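Local structure of manganese-dependent ADP-ribose/CDP-alcohol diphosphatase (Danio rerio, 2NXF) at residues V258-R271 with G277-T289. The protein probably hydrolyses ADP-ribose and CDP-alcohols such as CDP-choline and CDP-glycerol, using a dinuclear metal centre. Sequence-based numbering, arbitrary orientation.
Sequences VLCFIAGHDHDGGR and GAQHITLEGVIET. With ZN (zinc ion), chain C; ZN (zinc ion), chain B.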
ATOM      1  N   VAL A 258       8.960   3.875  15.229  1.00 23.75           N
ATOM      2  CA  VAL A 258       7.806   3.741  14.346  1.00 23.87           C
ATOM      3  C   VAL A 258       6.778   4.843  14.660  1.00 24.29           C
ATOM      4  O   VAL A 258       6.304   4.962  15.797  1.00 24.71           O
ATOM      5  CB  VAL A 258       7.145   2.368  14.501  1.00 23.04           C
ATOM      6  CG1 VAL A 258       5.898   2.267  13.608  1.00 23.52           C
ATOM      7  CG2 VAL A 258       8.166   1.232  14.212  1.00 23.39           C
ATOM      8  N   LEU A 259       6.457   5.634  13.642  1.00 23.90           N
ATOM      9  CA  LEU A 259       5.467   6.689  13.784  1.00 24.71           C
ATOM     10  C   LEU A 259       4.129   6.146  13.321  1.00 24.85           C
ATOM     11  O   LEU A 259       3.146   6.169  14.068  1.00 25.20           O
ATOM     12  CB  LEU A 259       5.875   7.938  12.996  1.00 25.02           C
ATOM     13  CG  LEU A 259       4.859   9.090  12.965  1.00 24.80           C
ATOM     14  CD1 LEU A 259       4.523   9.629  14.364  1.00 25.78           C
ATOM     15  CD2 LEU A 259       5.372  10.188  12.032  1.00 25.34           C
ATOM     16  N   CYS A 260       4.099   5.628  12.094  1.00 24.91           N
ATOM     17  CA  CYS A 260       2.846   5.100  11.563  1.00 24.63           C
ATOM     18  C   CYS A 260       3.101   4.044  10.507  1.00 24.64           C
ATOM     19  O   CYS A 260       4.191   3.972   9.916  1.00 25.79           O
ATOM     20  CB  CYS A 260       1.996   6.229  10.997  1.00 25.50           C
ATOM     21  SG  CYS A 260       2.805   7.179   9.686  1.00 28.51           S
ATOM     22  N   PHE A 261       2.075   3.228  10.286  1.00 23.81           N
ATOM     23  CA  PHE A 261       2.087   2.197   9.284  1.00 23.88           C
ATOM     24  C   PHE A 261       0.884   2.489   8.400  1.00 24.46           C
ATOM     25  O   PHE A 261      -0.249   2.508   8.880  1.00 24.59           O
ATOM     26  CB  PHE A 261       1.951   0.837   9.962  1.00 24.09           C
ATOM     27  CG  PHE A 261       2.117  -0.317   9.022  1.00 24.07           C
ATOM     28  CD1 PHE A 261       3.350  -0.964   8.904  1.00 25.74           C
ATOM     29  CD2 PHE A 261       1.049  -0.729   8.224  1.00 24.53           C
ATOM     30  CE1 PHE A 261       3.507  -2.045   8.002  1.00 25.43           C
ATOM     31  CE2 PHE A 261       1.189  -1.806   7.336  1.00 25.75           C
ATOM     32  CZ  PHE A 261       2.424  -2.455   7.217  1.00 26.55           C
ATOM     33  N   ILE A 262       1.145   2.775   7.131  1.00 24.05           N
ATOM     34  CA  ILE A 262       0.091   3.271   6.222  1.00 24.14           C
ATOM     35  C   ILE A 262      -0.104   2.259   5.112  1.00 24.76           C
ATOM     36  O   ILE A 262       0.868   1.816   4.480  1.00 24.73           O
ATOM     37  CB  ILE A 262       0.481   4.670   5.638  1.00 24.27           C
ATOM     38  CG1 ILE A 262       0.573   5.705   6.771  1.00 23.47           C
ATOM     39  CG2 ILE A 262      -0.543   5.146   4.615  1.00 24.46           C
ATOM     40  CD1 ILE A 262       1.232   7.040   6.358  1.00 25.85           C
ATOM     41  N   ALA A 263      -1.358   1.866   4.893  1.00 24.52           N
ATOM     42  CA  ALA A 263      -1.652   0.839   3.905  1.00 23.87           C
ATOM     43  C   ALA A 263      -2.875   1.205   3.076  1.00 24.90           C
ATOM     44  O   ALA A 263      -3.591   2.142   3.416  1.00 25.01           O
ATOM     45  CB  ALA A 263      -1.875  -0.510   4.604  1.00 25.15           C
ATOM     46  N   GLY A 264      -3.098   0.461   1.995  1.00 25.08           N
ATOM     47  CA  GLY A 264      -4.323   0.599   1.190  1.00 25.18           C
ATOM     48  C   GLY A 264      -5.039  -0.741   1.289  1.00 25.70           C
ATOM     49  O   GLY A 264      -5.167  -1.320   2.388  1.00 26.12           O
ATOM     50  N   HIS A 265      -5.511  -1.227   0.138  1.00 25.47           N
ATOM     51  CA  HIS A 265      -6.100  -2.577  -0.028  1.00 25.84           C
ATOM     52  C   HIS A 265      -7.515  -2.708   0.497  1.00 25.75           C
ATOM     53  O   HIS A 265      -8.398  -3.156  -0.238  1.00 26.86           O
ATOM     54  CB  HIS A 265      -5.181  -3.688   0.532  1.00 25.63           C
ATOM     55  CG  HIS A 265      -5.541  -5.086   0.099  1.00 26.08           C
ATOM     56  ND1 HIS A 265      -5.537  -5.495  -1.220  1.00 24.21           N
ATOM     57  CD2 HIS A 265      -5.814  -6.194   0.832  1.00 25.24           C
ATOM     58  CE1 HIS A 265      -5.811  -6.788  -1.285  1.00 26.39           C
ATOM     59  NE2 HIS A 265      -5.996  -7.239  -0.049  1.00 25.08           N
ATOM     60  N   ASP A 266      -7.747  -2.350   1.761  1.00 25.41           N
ATOM     61  CA  ASP A 266      -9.117  -2.365   2.284  1.00 25.43           C
ATOM     62  C   ASP A 266      -9.751  -1.035   1.892  1.00 25.03           C
ATOM     63  O   ASP A 266      -9.494  -0.006   2.537  1.00 25.64           O
ATOM     64  CB  ASP A 266      -9.109  -2.538   3.815  1.00 25.39           C
ATOM     65  CG  ASP A 266     -10.492  -2.576   4.418  1.00 26.43           C
ATOM     66  OD1 ASP A 266     -11.492  -2.333   3.702  1.00 25.86           O
ATOM     67  OD2 ASP A 266     -10.595  -2.888   5.630  1.00 29.24           O
ATOM     68  N   HIS A 267     -10.578  -1.056   0.841  1.00 25.32           N
ATOM     69  CA  HIS A 267     -11.096   0.198   0.258  1.00 25.60           C
ATOM     70  C   HIS A 267     -12.009   0.960   1.212  1.00 25.14           C
ATOM     71  O   HIS A 267     -12.249   2.136   1.007  1.00 25.07           O
ATOM     72  CB  HIS A 267     -11.864  -0.080  -1.040  1.00 26.11           C
ATOM     73  CG  HIS A 267     -11.038  -0.759  -2.092  1.00 26.16           C
ATOM     74  ND1 HIS A 267     -11.598  -1.531  -3.089  1.00 27.06           N
ATOM     75  CD2 HIS A 267      -9.699  -0.770  -2.309  1.00 27.62           C
ATOM     76  CE1 HIS A 267     -10.634  -1.999  -3.869  1.00 25.62           C
ATOM     77  NE2 HIS A 267      -9.472  -1.554  -3.418  1.00 25.79           N
ATOM     78  N   ASP A 268     -12.542   0.273   2.230  1.00 25.31           N
ATOM     79  CA  ASP A 268     -13.372   0.910   3.256  1.00 25.46           C
ATOM     80  C   ASP A 268     -12.554   1.782   4.211  1.00 25.65           C
ATOM     81  O   ASP A 268     -13.123   2.645   4.905  1.00 25.76           O
ATOM     82  CB  ASP A 268     -14.087  -0.153   4.084  1.00 25.59           C
ATOM     83  CG  ASP A 268     -15.313  -0.736   3.385  1.00 28.44           C
ATOM     84  OD1 ASP A 268     -15.665  -0.306   2.261  1.00 29.51           O
ATOM     85  OD2 ASP A 268     -15.955  -1.614   4.000  1.00 29.47           O
ATOM     86  N   GLY A 269     -11.245   1.538   4.266  1.00 25.15           N
ATOM     87  CA  GLY A 269     -10.346   2.257   5.181  1.00 24.99           C
ATOM     88  C   GLY A 269     -10.492   1.820   6.637  1.00 25.25           C
ATOM     89  O   GLY A 269     -11.401   1.061   7.002  1.00 25.55           O
ATOM     90  N   GLY A 270      -9.591   2.313   7.475  1.00 24.74           N
ATOM     91  CA  GLY A 270      -9.632   2.018   8.900  1.00 23.99           C
ATOM     92  C   GLY A 270      -8.471   2.738   9.548  1.00 24.23           C
ATOM     93  O   GLY A 270      -7.580   3.243   8.858  1.00 24.87           O
ATOM     94  N   ARG A 271      -8.475   2.788  10.871  1.00 23.96           N
ATOM     95  CA  ARG A 271      -7.378   3.423  11.608  1.00 24.39           C
ATOM     96  C   ARG A 271      -7.458   3.037  13.064  1.00 24.69           C
ATOM     97  O   ARG A 271      -8.552   2.846  13.607  1.00 24.01           O
ATOM     98  CB  ARG A 271      -7.446   4.949  11.481  1.00 24.10           C
ATOM     99  CG  ARG A 271      -8.804   5.550  11.908  1.00 26.00           C
ATOM    100  CD  ARG A 271      -8.865   7.031  11.595  1.00 25.52           C
ATOM    101  NE  ARG A 271      -8.705   7.305  10.159  1.00 28.13           N
ATOM    102  CZ  ARG A 271      -8.630   8.531   9.649  1.00 25.80           C
ATOM    103  NH1 ARG A 271      -8.685   9.582  10.474  1.00 25.95           N
ATOM    104  NH2 ARG A 271      -8.486   8.696   8.331  1.00 24.88           N
ATOM    105  N   GLY A 277       1.623   2.698  20.788  1.00 33.93           N
ATOM    106  CA  GLY A 277       1.522   4.118  20.424  1.00 32.76           C
ATOM    107  C   GLY A 277       1.625   4.371  18.921  1.00 31.86           C
ATOM    108  O   GLY A 277       1.286   5.458  18.443  1.00 32.44           O
ATOM    109  N   ALA A 278       2.088   3.373  18.176  1.00 30.63           N
ATOM    110  CA  ALA A 278       2.189   3.482  16.722  1.00 29.67           C
ATOM    111  C   ALA A 278       0.799   3.597  16.116  1.00 28.54           C
ATOM    112  O   ALA A 278      -0.121   2.906  16.525  1.00 28.44           O
ATOM    113  CB  ALA A 278       2.909   2.297  16.144  1.00 29.99           C
ATOM    114  N   GLN A 279       0.660   4.488  15.148  1.00 26.68           N
ATOM    115  CA  GLN A 279      -0.610   4.694  14.475  1.00 25.27           C
ATOM    116  C   GLN A 279      -0.678   3.830  13.223  1.00 24.94           C
ATOM    117  O   GLN A 279       0.252   3.844  12.420  1.00 24.85           O
ATOM    118  CB  GLN A 279      -0.723   6.170  14.102  1.00 25.55           C
ATOM    119  CG  GLN A 279      -1.901   6.523  13.261  1.00 27.30           C
ATOM    120  CD  GLN A 279      -3.143   6.694  14.093  1.00 29.84           C
ATOM    121  OE1 GLN A 279      -3.160   7.494  15.039  1.00 29.56           O
ATOM    122  NE2 GLN A 279      -4.204   5.952  13.746  1.00 29.71           N
ATOM    123  N   HIS A 280      -1.776   3.094  13.055  1.00 23.50           N
ATOM    124  CA  HIS A 280      -2.039   2.387  11.797  1.00 23.96           C
ATOM    125  C   HIS A 280      -3.112   3.119  11.035  1.00 24.11           C
ATOM    126  O   HIS A 280      -4.142   3.494  11.612  1.00 24.36           O
ATOM    127  CB  HIS A 280      -2.433   0.935  12.076  1.00 23.96           C
ATOM    128  CG  HIS A 280      -1.294   0.139  12.634  1.00 24.19           C
ATOM    129  ND1 HIS A 280      -0.558  -0.729  11.864  1.00 24.97           N
ATOM    130  CD2 HIS A 280      -0.698   0.168  13.853  1.00 25.60           C
ATOM    131  CE1 HIS A 280       0.424  -1.234  12.593  1.00 25.15           C
ATOM    132  NE2 HIS A 280       0.356  -0.714  13.808  1.00 26.46           N
ATOM    133  N   ILE A 281      -2.842   3.360   9.753  1.00 23.92           N
ATOM    134  CA  ILE A 281      -3.787   4.064   8.896  1.00 24.41           C
ATOM    135  C   ILE A 281      -4.006   3.230   7.641  1.00 24.33           C
ATOM    136  O   ILE A 281      -3.051   2.877   6.942  1.00 24.39           O
ATOM    137  CB  ILE A 281      -3.256   5.456   8.470  1.00 23.45           C
ATOM    138  CG1 ILE A 281      -2.874   6.294   9.700  1.00 25.38           C
ATOM    139  CG2 ILE A 281      -4.284   6.200   7.590  1.00 26.79           C
ATOM    140  CD1 ILE A 281      -1.979   7.491   9.356  1.00 26.80           C
ATOM    141  N   THR A 282      -5.264   2.897   7.366  1.00 23.19           N
ATOM    142  CA  THR A 282      -5.611   2.232   6.117  1.00 23.75           C
ATOM    143  C   THR A 282      -6.444   3.211   5.302  1.00 24.58           C
ATOM    144  O   THR A 282      -7.541   3.564   5.696  1.00 25.47           O
ATOM    145  CB  THR A 282      -6.390   0.919   6.366  1.00 24.48           C
ATOM    146  OG1 THR A 282      -5.628   0.084   7.248  1.00 24.73           O
ATOM    147  CG2 THR A 282      -6.659   0.155   5.026  1.00 25.19           C
ATOM    148  N   LEU A 283      -5.882   3.673   4.191  1.00 24.83           N
ATOM    149  CA  LEU A 283      -6.531   4.697   3.391  1.00 25.23           C
ATOM    150  C   LEU A 283      -7.716   4.159   2.615  1.00 24.98           C
ATOM    151  O   LEU A 283      -7.631   3.093   1.986  1.00 24.55           O
ATOM    152  CB  LEU A 283      -5.528   5.295   2.400  1.00 26.00           C
ATOM    153  CG  LEU A 283      -4.410   6.139   2.998  1.00 29.36           C
ATOM    154  CD1 LEU A 283      -3.388   6.434   1.905  1.00 31.49           C
ATOM    155  CD2 LEU A 283      -4.988   7.444   3.593  1.00 31.00           C
ATOM    156  N   GLU A 284      -8.826   4.895   2.688  1.00 24.12           N
ATOM    157  CA  GLU A 284     -10.009   4.625   1.863  1.00 24.62           C
ATOM    158  C   GLU A 284      -9.623   4.608   0.391  1.00 25.26           C
ATOM    159  O   GLU A 284      -8.772   5.400  -0.033  1.00 25.91           O
ATOM    160  CB  GLU A 284     -11.067   5.710   2.117  1.00 24.88           C
ATOM    161  CG  GLU A 284     -11.747   5.609   3.507  1.00 24.25           C
ATOM    162  CD  GLU A 284     -10.926   6.149   4.694  1.00 25.14           C
ATOM    163  OE1 GLU A 284      -9.840   6.737   4.528  1.00 28.24           O
ATOM    164  OE2 GLU A 284     -11.387   5.984   5.847  1.00 28.67           O
ATOM    165  N   GLY A 285     -10.253   3.720  -0.388  1.00 25.63           N
ATOM    166  CA  GLY A 285      -9.798   3.505  -1.768  1.00 25.99           C
ATOM    167  C   GLY A 285     -10.536   4.376  -2.764  1.00 25.74           C
ATOM    168  O   GLY A 285     -11.773   4.503  -2.725  1.00 25.63           O
ATOM    169  N   VAL A 286      -9.773   4.962  -3.675  1.00 24.23           N
ATOM    170  CA  VAL A 286     -10.338   5.812  -4.723  1.00 23.69           C
ATOM    171  C   VAL A 286     -11.336   5.053  -5.587  1.00 23.78           C
ATOM    172  O   VAL A 286     -12.402   5.588  -5.964  1.00 23.19           O
ATOM    173  CB  VAL A 286      -9.196   6.375  -5.621  1.00 23.43           C
ATOM    174  CG1 VAL A 286      -9.747   6.952  -6.933  1.00 23.58           C
ATOM    175  CG2 VAL A 286      -8.388   7.434  -4.856  1.00 24.51           C
ATOM    176  N   ILE A 287     -11.014   3.798  -5.891  1.00 23.18           N
ATOM    177  CA  ILE A 287     -11.881   3.025  -6.801  1.00 24.05           C
ATOM    178  C   ILE A 287     -13.324   2.886  -6.319  1.00 24.38           C
ATOM    179  O   ILE A 287     -14.236   2.836  -7.130  1.00 25.09           O
ATOM    180  CB  ILE A 287     -11.267   1.658  -7.149  1.00 24.37           C
ATOM    181  CG1 ILE A 287     -12.072   0.927  -8.237  1.00 23.38           C
ATOM    182  CG2 ILE A 287     -11.097   0.777  -5.899  1.00 25.66           C
ATOM    183  CD1 ILE A 287     -12.113   1.667  -9.583  1.00 25.35           C
ATOM    184  N   GLU A 288     -13.542   2.829  -4.998  1.00 24.85           N
ATOM    185  CA  GLU A 288     -14.924   2.673  -4.511  1.00 25.45           C
ATOM    186  C   GLU A 288     -15.554   4.004  -4.104  1.00 26.20           C
ATOM    187  O   GLU A 288     -16.603   4.024  -3.467  1.00 25.73           O
ATOM    188  CB  GLU A 288     -14.992   1.635  -3.394  1.00 26.19           C
ATOM    189  CG  GLU A 288     -14.796   0.227  -3.983  1.00 27.14           C
ATOM    190  CD  GLU A 288     -14.766  -0.886  -2.963  1.00 30.57           C
ATOM    191  OE1 GLU A 288     -15.091  -0.643  -1.788  1.00 28.68           O
ATOM    192  OE2 GLU A 288     -14.418  -2.021  -3.372  1.00 29.16           O
ATOM    193  N   THR A 289     -14.893   5.092  -4.499  1.00 24.69           N
ATOM    194  CA  THR A 289     -15.364   6.464  -4.226  1.00 26.95           C
ATOM    195  C   THR A 289     -16.156   7.036  -5.437  1.00 25.56           C
ATOM    196  O   THR A 289     -15.586   7.142  -6.527  1.00 25.67           O
ATOM    197  CB  THR A 289     -14.210   7.375  -3.903  1.00 25.73           C
ATOM    198  OG1 THR A 289     -13.417   6.776  -2.866  1.00 25.96           O
ATOM    199  CG2 THR A 289     -14.724   8.754  -3.454  1.00 25.83           C
TER
HETATM  200 ZN    ZN C 402      -5.423  -4.530  -3.242  0.80 14.81          ZN
HETATM  201 ZN    ZN B 401      -7.581  -2.285  -4.388  0.80 16.87          ZN
HETATM  202  O   HOH W   1       3.056   6.988  16.630  1.00 34.16           O
HETATM  203  O   HOH W   2      -7.297  -3.610  -2.727  1.00 20.14           O
HETATM  204  O   HOH W   3     -15.421   1.295   0.044  1.00 22.32           O
HETATM  205  O   HOH W   4     -14.646  -2.576   0.196  1.00 35.49           O
HETATM  206  O   HOH W   5     -13.744   4.929   6.245  1.00 39.67           O
HETATM  207  O   HOH W   6      -8.117   6.498   6.532  1.00 22.37           O
HETATM  208  O   HOH W   7     -10.078   5.347   8.528  1.00 28.01           O
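Parallel strand pairing, from Cys260–Gln279 to Ala263–Thr282, joins 258-263 to 279-282 near the edge of a mixed sheet and carries His265 and His267, in the loop after strand 258-263, to the dizinc centre. The ladder runs from Gln279 N on Leu259 O (3.2 Å) through to Leu283 N on Ala263 O (2.9 Å). Branched Ile262 and Ile281 lie side by side, CG1 of the former 4.0 Å from CD1 of the latter; Ile281 packs on Met306 and Met308 of the other sheet. After the 266-269 type I turn the chain returns antiparallel, Gly270 exchanging two hydrogen bonds with Thr282; at Gly269 a side chain would collide with the Glu284 carboxylate.

His267 NE2 binds one zinc ion at 2.2 Å, while ND1 donates to Glu288 OE2 (2.9 Å, 178° at the hydrogen), meeting it from above the carboxylate plane. Glu288, extended beyond CG (chi2 177°), reaches ND1 and also salt-bridges Arg31. Ile287 CG2 sits over one ring face. With an alanine at Glu288, ND1 would probably lose its acceptor and Arg31 its carboxylate. Water 2 bridges both zincs; Gly264-His265-Asp266-His267, matching the Gly-His-x-His motif of calcineurin-like metallophosphoesterases, gives each one histidine.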